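Local coordinates for L protein (CAS virus, PDB 5MV0) that probably supplies the cap-snatching endonuclease of a reptarenavirus polymerase, cleaving capped host RNAs to prime viral transcription, at residues 154-166 with 190-203. Numbering follows the deposited sequence.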
# COMPACT_ATOMS: atom_id res chain seq x y z
N PRO B 154 -8.28 -0.59 9.10
CA PRO B 154 -9.50 -1.11 9.75
C PRO B 154 -9.17 -2.20 10.76
O PRO B 154 -8.34 -3.08 10.50
CB PRO B 154 -10.32 -1.66 8.58
CG PRO B 154 -9.78 -0.98 7.35
CD PRO B 154 -8.32 -0.70 7.63
N GLU B 155 -9.84 -2.15 11.92
CA GLU B 155 -9.54 -3.10 12.99
C GLU B 155 -9.77 -4.53 12.55
O GLU B 155 -9.09 -5.45 13.03
CB GLU B 155 -10.37 -2.80 14.24
CG GLU B 155 -9.86 -3.60 15.43
CD GLU B 155 -10.67 -3.42 16.70
OE1 GLU B 155 -11.66 -2.66 16.70
OE2 GLU B 155 -10.30 -4.07 17.71
N ARG B 156 -10.71 -4.76 11.63
CA ARG B 156 -10.96 -6.13 11.18
C ARG B 156 -9.72 -6.73 10.53
O ARG B 156 -9.46 -7.93 10.65
CB ARG B 156 -12.14 -6.15 10.21
CG ARG B 156 -12.55 -7.53 9.77
CD ARG B 156 -12.85 -8.40 10.97
NE ARG B 156 -13.19 -9.77 10.59
CZ ARG B 156 -14.42 -10.24 10.47
NH1 ARG B 156 -15.47 -9.44 10.69
NH2 ARG B 156 -14.62 -11.51 10.13
N LEU B 157 -8.93 -5.91 9.83
CA LEU B 157 -7.73 -6.44 9.18
C LEU B 157 -6.64 -6.77 10.20
O LEU B 157 -5.94 -7.78 10.05
CB LEU B 157 -7.22 -5.45 8.13
CG LEU B 157 -8.16 -5.20 6.94
CD1 LEU B 157 -7.53 -4.22 5.94
CD2 LEU B 157 -8.52 -6.52 6.25
N LEU B 158 -6.48 -5.94 11.24
CA LEU B 158 -5.59 -6.30 12.34
C LEU B 158 -6.01 -7.61 12.98
O LEU B 158 -5.17 -8.43 13.36
CB LEU B 158 -5.57 -5.21 13.41
CG LEU B 158 -4.57 -4.05 13.35
CD1 LEU B 158 -3.11 -4.55 13.45
CD2 LEU B 158 -4.79 -3.27 12.09
N PHE B 159 -7.32 -7.78 13.16
CA PHE B 159 -7.85 -9.03 13.69
C PHE B 159 -7.49 -10.21 12.79
O PHE B 159 -7.07 -11.27 13.27
CB PHE B 159 -9.37 -8.95 13.86
CG PHE B 159 -9.99 -10.30 14.09
CD1 PHE B 159 -9.88 -10.92 15.34
CD2 PHE B 159 -10.62 -10.99 13.06
CE1 PHE B 159 -10.42 -12.18 15.56
CE2 PHE B 159 -11.15 -12.26 13.27
CZ PHE B 159 -11.06 -12.85 14.52
N GLU B 160 -7.69 -10.05 11.47
CA GLU B 160 -7.43 -11.16 10.56
C GLU B 160 -5.95 -11.55 10.53
O GLU B 160 -5.63 -12.73 10.33
CB GLU B 160 -7.90 -10.81 9.14
CG GLU B 160 -9.41 -10.69 9.03
CD GLU B 160 -10.13 -12.00 9.31
OE1 GLU B 160 -9.57 -13.07 9.02
OE2 GLU B 160 -11.26 -11.96 9.83
N LEU B 161 -5.04 -10.58 10.70
CA LEU B 161 -3.63 -10.94 10.81
C LEU B 161 -3.42 -11.93 11.94
O LEU B 161 -2.69 -12.92 11.80
CB LEU B 161 -2.77 -9.69 11.06
CG LEU B 161 -2.61 -8.66 9.96
CD1 LEU B 161 -1.66 -7.60 10.46
CD2 LEU B 161 -2.09 -9.34 8.68
N LEU B 162 -4.08 -11.68 13.06
CA LEU B 162 -3.93 -12.52 14.25
C LEU B 162 -4.63 -13.86 14.08
O LEU B 162 -4.04 -14.92 14.35
CB LEU B 162 -4.48 -11.76 15.45
CG LEU B 162 -4.49 -12.46 16.82
CD1 LEU B 162 -3.07 -12.67 17.33
CD2 LEU B 162 -5.35 -11.66 17.82
N LYS B 163 -5.89 -13.85 13.63
CA LYS B 163 -6.64 -15.10 13.53
C LYS B 163 -6.06 -16.02 12.45
O LYS B 163 -5.96 -17.24 12.66
CB LYS B 163 -8.11 -14.82 13.22
CG LYS B 163 -8.86 -16.12 12.99
CD LYS B 163 -10.28 -15.93 12.58
CE LYS B 163 -10.96 -17.29 12.46
NZ LYS B 163 -12.40 -17.13 12.13
N LEU B 164 -5.69 -15.46 11.29
CA LEU B 164 -5.22 -16.31 10.20
C LEU B 164 -3.82 -16.83 10.47
O LEU B 164 -3.50 -17.97 10.12
CB LEU B 164 -5.25 -15.56 8.86
CG LEU B 164 -6.65 -15.15 8.40
CD1 LEU B 164 -6.59 -14.31 7.12
CD2 LEU B 164 -7.55 -16.39 8.21
N SER B 165 -2.96 -16.02 11.09
CA SER B 165 -1.64 -16.51 11.43
C SER B 165 -1.72 -17.62 12.48
O SER B 165 -1.01 -18.63 12.38
CB SER B 165 -0.74 -15.37 11.90
OG SER B 165 -1.13 -14.88 13.16
N LEU B 166 -2.59 -17.46 13.49
CA LEU B 166 -2.75 -18.50 14.51
C LEU B 166 -3.35 -19.78 13.93
O LEU B 166 -2.97 -20.89 14.31
CB LEU B 166 -3.63 -18.01 15.66
CG LEU B 166 -2.92 -17.10 16.66
CD1 LEU B 166 -3.91 -16.56 17.68
CD2 LEU B 166 -1.76 -17.83 17.34
N SER B 190 -4.49 -12.99 23.16
CA SER B 190 -4.98 -11.82 22.44
C SER B 190 -6.20 -12.15 21.60
O SER B 190 -7.11 -11.32 21.47
CB SER B 190 -3.86 -11.24 21.56
OG SER B 190 -2.82 -10.70 22.36
N LEU B 191 -6.24 -13.35 21.02
CA LEU B 191 -7.39 -13.72 20.20
C LEU B 191 -8.67 -13.75 21.04
O LEU B 191 -9.72 -13.30 20.57
CB LEU B 191 -7.15 -15.07 19.52
CG LEU B 191 -8.10 -15.48 18.39
CD1 LEU B 191 -8.08 -14.48 17.23
CD2 LEU B 191 -7.82 -16.90 17.86
N THR B 192 -8.59 -14.26 22.28
CA THR B 192 -9.80 -14.37 23.10
C THR B 192 -10.36 -13.03 23.54
O THR B 192 -11.46 -12.99 24.10
CB THR B 192 -9.55 -15.23 24.36
OG1 THR B 192 -8.66 -14.53 25.24
CG2 THR B 192 -8.93 -16.57 23.99
N THR B 193 -9.64 -11.92 23.34
CA THR B 193 -10.17 -10.62 23.72
C THR B 193 -11.05 -10.00 22.64
O THR B 193 -11.63 -8.93 22.86
CB THR B 193 -9.04 -9.65 24.07
OG1 THR B 193 -8.37 -9.21 22.88
CG2 THR B 193 -8.03 -10.32 25.01
N TYR B 194 -11.18 -10.63 21.47
CA TYR B 194 -12.09 -10.12 20.46
C TYR B 194 -13.49 -10.69 20.66
O TYR B 194 -13.68 -11.73 21.29
CB TYR B 194 -11.59 -10.47 19.06
CG TYR B 194 -10.40 -9.64 18.64
CD1 TYR B 194 -10.58 -8.45 17.93
CD2 TYR B 194 -9.11 -10.04 18.94
CE1 TYR B 194 -9.50 -7.68 17.55
CE2 TYR B 194 -8.02 -9.27 18.56
CZ TYR B 194 -8.22 -8.10 17.86
OH TYR B 194 -7.14 -7.34 17.48
N ASP B 195 -14.48 -9.99 20.12
CA ASP B 195 -15.87 -10.39 20.30
C ASP B 195 -16.20 -11.65 19.50
O ASP B 195 -15.56 -11.99 18.50
CB ASP B 195 -16.81 -9.25 19.88
CG ASP B 195 -16.56 -8.79 18.47
OD1 ASP B 195 -17.23 -9.30 17.55
OD2 ASP B 195 -15.68 -7.94 18.26
N PHE B 196 -17.23 -12.35 19.98
CA PHE B 196 -17.65 -13.62 19.38
C PHE B 196 -18.04 -13.46 17.92
O PHE B 196 -17.82 -14.38 17.12
CB PHE B 196 -18.82 -14.18 20.20
CG PHE B 196 -19.37 -15.49 19.68
CD1 PHE B 196 -18.76 -16.68 20.01
CD2 PHE B 196 -20.53 -15.51 18.90
CE1 PHE B 196 -19.27 -17.88 19.55
CE2 PHE B 196 -21.05 -16.71 18.45
CZ PHE B 196 -20.42 -17.89 18.77
N LYS B 197 -18.62 -12.32 17.54
CA LYS B 197 -19.05 -12.15 16.16
C LYS B 197 -17.84 -12.04 15.23
O LYS B 197 -17.80 -12.68 14.17
CB LYS B 197 -19.96 -10.94 16.01
CG LYS B 197 -20.41 -10.68 14.57
CD LYS B 197 -21.52 -9.64 14.50
CE LYS B 197 -22.03 -9.46 13.07
NZ LYS B 197 -21.12 -8.57 12.30
N THR B 198 -16.85 -11.24 15.62
CA THR B 198 -15.62 -11.14 14.85
C THR B 198 -14.92 -12.50 14.76
O THR B 198 -14.44 -12.89 13.69
CB THR B 198 -14.71 -10.10 15.50
OG1 THR B 198 -15.40 -8.83 15.56
CG2 THR B 198 -13.41 -9.92 14.71
N LEU B 199 -14.89 -13.23 15.87
CA LEU B 199 -14.17 -14.50 15.93
C LEU B 199 -14.78 -15.55 15.01
O LEU B 199 -14.06 -16.42 14.52
CB LEU B 199 -14.14 -15.01 17.37
CG LEU B 199 -13.08 -14.40 18.28
CD1 LEU B 199 -13.43 -14.60 19.76
CD2 LEU B 199 -11.71 -15.01 17.97
N THR B 200 -16.10 -15.50 14.78
CA THR B 200 -16.78 -16.59 14.10
C THR B 200 -17.32 -16.22 12.72
O THR B 200 -17.78 -17.11 12.00
CB THR B 200 -17.95 -17.12 14.95
OG1 THR B 200 -18.94 -16.09 15.17
CG2 THR B 200 -17.44 -17.65 16.30
N SER B 201 -17.26 -14.95 12.33
CA SER B 201 -17.86 -14.56 11.07
C SER B 201 -16.92 -14.87 9.91
O SER B 201 -15.69 -14.88 10.05
CB SER B 201 -18.18 -13.06 11.07
OG SER B 201 -16.98 -12.33 11.18
N GLU B 202 -17.51 -15.14 8.75
CA GLU B 202 -16.70 -15.38 7.56
C GLU B 202 -16.03 -14.08 7.12
O GLU B 202 -16.62 -13.00 7.22
CB GLU B 202 -17.56 -15.95 6.42
CG GLU B 202 -17.08 -15.53 5.03
CD GLU B 202 -17.49 -16.51 3.93
OE1 GLU B 202 -18.04 -17.58 4.26
OE2 GLU B 202 -17.25 -16.20 2.74
N PHE B 203 -14.79 -14.18 6.67
CA PHE B 203 -14.06 -13.05 6.12
C PHE B 203 -13.59 -13.44 4.72
O PHE B 203 -13.00 -14.51 4.54
CB PHE B 203 -12.87 -12.65 6.99
CG PHE B 203 -12.05 -11.52 6.40
CD1 PHE B 203 -12.48 -10.20 6.53
CD2 PHE B 203 -10.87 -11.78 5.72
CE1 PHE B 203 -11.74 -9.15 5.98
CE2 PHE B 203 -10.14 -10.74 5.17
CZ PHE B 203 -10.57 -9.42 5.30
O HOH W 1 -7.49 -4.82 17.11
O HOH W 2 -18.65 -9.37 11.13
O HOH W 3 -4.61 -8.13 16.18
O HOH W 4 -13.48 -14.62 11.67
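Phe-159 points toward the 190-203 segment, its side chain swung anti to the backbone N (chi1 167°) and wedged between Tyr-194 and Thr-198. An edge of its ring, led by CD1, points at the face of Tyr-194 in a T-shaped pair with centroids 4.9 Å apart, while Thr-198 CG2 makes a CH-pi contact over the Phe-159 face, 3.4 Å from the ring centre. Beside this pair Leu-191 drops as a knob into the hole formed by Phe-159, Leu-162, Lys-163 and Leu-166. Farther along, Glu-160 lies over one face of Phe-203: its CG sits 3.7 Å from the ring centroid, and its carboxylate is stacked almost parallel to the ring.

Two cationic side chains add direct polar bonds to this packing. Arg-156 NH2 donates to Ser-201 OG (2.7 Å), tilted from the guanidinium plane, and Lys-163, fully extended, brings NZ to within 3.0 Å of Leu-199 O at the end of helix 196-200. In the second shell, Glu-160 OE2 accepts from Arg-156 NE at 3.0 Å in an in-plane salt bridge that fixes the guanidinium, and Asp-195 OD1 caps helix 196-200 through Thr-198 N. Val-13 of helix 4-20 also touches Phe-203.

The C-terminal tail is thus pinned across helix 155-170 by aromatic and leucine packing, and the direct polar bonds between the segments run from cationic donors to neutral acceptors, the charge of Arg-156 being paired with Glu-160 on its own helix.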